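Local coordinates for protein cytosolic phospholipase A2 delta (Homo sapiens, PDB 5IZ5) that hydrolyses glycerophospholipids at the sn-2 position in a calcium-dependent manner, preferring linoleic acid there, and releases a free fatty acid and a lysophospholipid, at residues H373-P378 with Q460-L465. The protein carries 3 engineered substitutions. Residues are numbered along the deposited sequence; the frame is centred on the assembly and turned at random.
Sequences HLYGDP and QNPLPL
Tyr-375 OH donates a very short hydrogen bond, 2.5 Å, to Pro-462 O, tying the C-terminal part of helix 367-375 to the chain entering strand 463-471. Both belong to the patatin-like alpha/beta core of the catalytic domain: the helix follows strand 360-363 through the turn that carries the nucleophile Ser-365, and strand 463-471 pairs parallel with that strand. The acceptor sits at the ring edge, in its plane. A second junction lies beyond the helix, where Pro-378 O takes two amide donors. Gln-460 NE2 lies 2.9 Å from Pro-378 O, somewhat out of the carbonyl plane. The bend at chi2 (-86°) turns the amide this way. Asn-461 ND2 also stands 2.9 Å from Pro-378 O, but at 123° its bond is weak. Both amides are anchored further: Gln-460 OE1 accepts from Arg-458 N, Asn-461 OD1 pairs with Ser-381 OG, and the two nitrogens also bond to Ala-454 O and Ala-455 O, respectively. Packing centres on Tyr-375, whose ring meets Trp-380 edge-to-face; its side chain also touches Phe-361. Pro-464 covers one ring face in a CH-pi contact, its CG 3.7 Å from the Tyr-375 ring centroid and offset toward the rim, 3.5 Å from Tyr-375 CE1.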
loop_
_atom_site.group_PDB
_atom_site.type_symbol
_atom_site.label_atom_id
_atom_site.label_comp_id
_atom_site.label_asym_id
_atom_site.label_seq_id
_atom_site.Cartn_x
_atom_site.Cartn_y
_atom_site.Cartn_z
ATOM N N HIS B 373 -4.166 -18.839 -5.893
ATOM C CA HIS B 373 -4.466 -20.020 -6.689
ATOM C C HIS B 373 -5.921 -20.466 -6.506
ATOM O O HIS B 373 -6.630 -20.721 -7.482
ATOM C CB HIS B 373 -3.534 -21.174 -6.334
ATOM C CG HIS B 373 -3.820 -22.422 -7.110
ATOM N ND1 HIS B 373 -3.971 -23.655 -6.514
ATOM C CD2 HIS B 373 -4.013 -22.620 -8.435
ATOM C CE1 HIS B 373 -4.228 -24.562 -7.441
ATOM N NE2 HIS B 373 -4.258 -23.959 -8.616
ATOM N N LEU B 374 -6.359 -20.560 -5.258
ATOM C CA LEU B 374 -7.704 -21.044 -4.964
ATOM C C LEU B 374 -8.785 -20.117 -5.497
ATOM O O LEU B 374 -9.741 -20.577 -6.125
ATOM C CB LEU B 374 -7.897 -21.242 -3.463
ATOM C CG LEU B 374 -7.110 -22.407 -2.854
ATOM C CD1 LEU B 374 -7.266 -22.397 -1.342
ATOM C CD2 LEU B 374 -7.544 -23.749 -3.433
ATOM N N TYR B 375 -8.627 -18.816 -5.259
ATOM C CA TYR B 375 -9.629 -17.847 -5.690
ATOM C C TYR B 375 -9.678 -17.628 -7.217
ATOM O O TYR B 375 -10.552 -16.922 -7.706
ATOM C CB TYR B 375 -9.471 -16.526 -4.934
ATOM C CG TYR B 375 -10.072 -16.569 -3.549
ATOM C CD1 TYR B 375 -11.358 -16.104 -3.317
ATOM C CD2 TYR B 375 -9.366 -17.097 -2.473
ATOM C CE1 TYR B 375 -11.915 -16.141 -2.054
ATOM C CE2 TYR B 375 -9.917 -17.141 -1.202
ATOM C CZ TYR B 375 -11.189 -16.664 -0.998
ATOM O OH TYR B 375 -11.736 -16.711 0.259
ATOM N N GLY B 376 -8.759 -18.240 -7.959
ATOM C CA GLY B 376 -8.902 -18.378 -9.404
ATOM C C GLY B 376 -10.055 -19.290 -9.819
ATOM O O GLY B 376 -10.584 -19.154 -10.920
ATOM N N ASP B 377 -10.429 -20.224 -8.942
ATOM C CA ASP B 377 -11.619 -21.060 -9.118
ATOM C C ASP B 377 -12.767 -20.467 -8.297
ATOM O O ASP B 377 -12.710 -20.482 -7.067
ATOM C CB ASP B 377 -11.318 -22.495 -8.660
ATOM C CG ASP B 377 -12.546 -23.406 -8.678
ATOM O OD1 ASP B 377 -13.628 -22.992 -9.138
ATOM O OD2 ASP B 377 -12.432 -24.550 -8.205
ATOM N N PRO B 378 -13.823 -19.958 -8.967
ATOM C CA PRO B 378 -14.954 -19.338 -8.249
ATOM C C PRO B 378 -15.709 -20.264 -7.278
ATOM O O PRO B 378 -16.498 -19.786 -6.462
ATOM C CB PRO B 378 -15.906 -18.905 -9.376
ATOM C CG PRO B 378 -15.118 -18.965 -10.632
ATOM C CD PRO B 378 -14.032 -19.970 -10.426
ATOM N N GLN B 460 -20.249 -17.754 -1.757
ATOM C CA GLN B 460 -19.867 -19.164 -1.711
ATOM C C GLN B 460 -18.430 -19.411 -1.229
ATOM O O GLN B 460 -18.012 -20.563 -1.089
ATOM C CB GLN B 460 -20.076 -19.820 -3.082
ATOM C CG GLN B 460 -19.053 -19.462 -4.159
ATOM C CD GLN B 460 -19.377 -18.189 -4.923
ATOM O OE1 GLN B 460 -20.074 -17.306 -4.426
ATOM N NE2 GLN B 460 -18.854 -18.086 -6.135
ATOM N N ASN B 461 -17.676 -18.338 -1.011
ATOM C CA ASN B 461 -16.347 -18.421 -0.411
ATOM C C ASN B 461 -16.181 -17.259 0.558
ATOM O O ASN B 461 -16.943 -16.290 0.489
ATOM C CB ASN B 461 -15.245 -18.357 -1.481
ATOM C CG ASN B 461 -15.262 -19.544 -2.431
ATOM O OD1 ASN B 461 -14.883 -20.657 -2.066
ATOM N ND2 ASN B 461 -15.659 -19.302 -3.677
ATOM N N PRO B 462 -15.200 -17.348 1.481
ATOM C CA PRO B 462 -14.903 -16.177 2.324
ATOM C C PRO B 462 -14.291 -15.027 1.513
ATOM O O PRO B 462 -13.746 -15.262 0.435
ATOM C CB PRO B 462 -13.881 -16.710 3.341
ATOM C CG PRO B 462 -13.869 -18.195 3.183
ATOM C CD PRO B 462 -14.312 -18.481 1.782
ATOM N N LEU B 463 -14.388 -13.806 2.024
ATOM C CA LEU B 463 -13.731 -12.655 1.394
ATOM C C LEU B 463 -12.219 -12.723 1.668
ATOM O O LEU B 463 -11.809 -12.729 2.831
ATOM C CB LEU B 463 -14.284 -11.337 1.938
ATOM C CG LEU B 463 -13.629 -10.070 1.367
ATOM C CD1 LEU B 463 -14.099 -9.810 -0.051
ATOM C CD2 LEU B 463 -13.924 -8.859 2.225
ATOM N N PRO B 464 -11.393 -12.772 0.607
ATOM C CA PRO B 464 -9.946 -12.821 0.782
ATOM C C PRO B 464 -9.330 -11.432 0.944
ATOM O O PRO B 464 -9.662 -10.510 0.196
ATOM C CB PRO B 464 -9.469 -13.473 -0.509
ATOM C CG PRO B 464 -10.450 -13.022 -1.526
ATOM C CD PRO B 464 -11.763 -12.812 -0.816
ATOM N N LEU B 465 -8.442 -11.294 1.923
ATOM C CA LEU B 465 -7.789 -10.025 2.228
ATOM C C LEU B 465 -6.268 -10.210 2.214
ATOM O O LEU B 465 -5.714 -10.974 3.010
ATOM C CB LEU B 465 -8.258 -9.515 3.589
ATOM C CG LEU B 465 -9.760 -9.177 3.648
ATOM C CD1 LEU B 465 -10.294 -9.210 5.072
ATOM C CD2 LEU B 465 -10.041 -7.828 3.002
#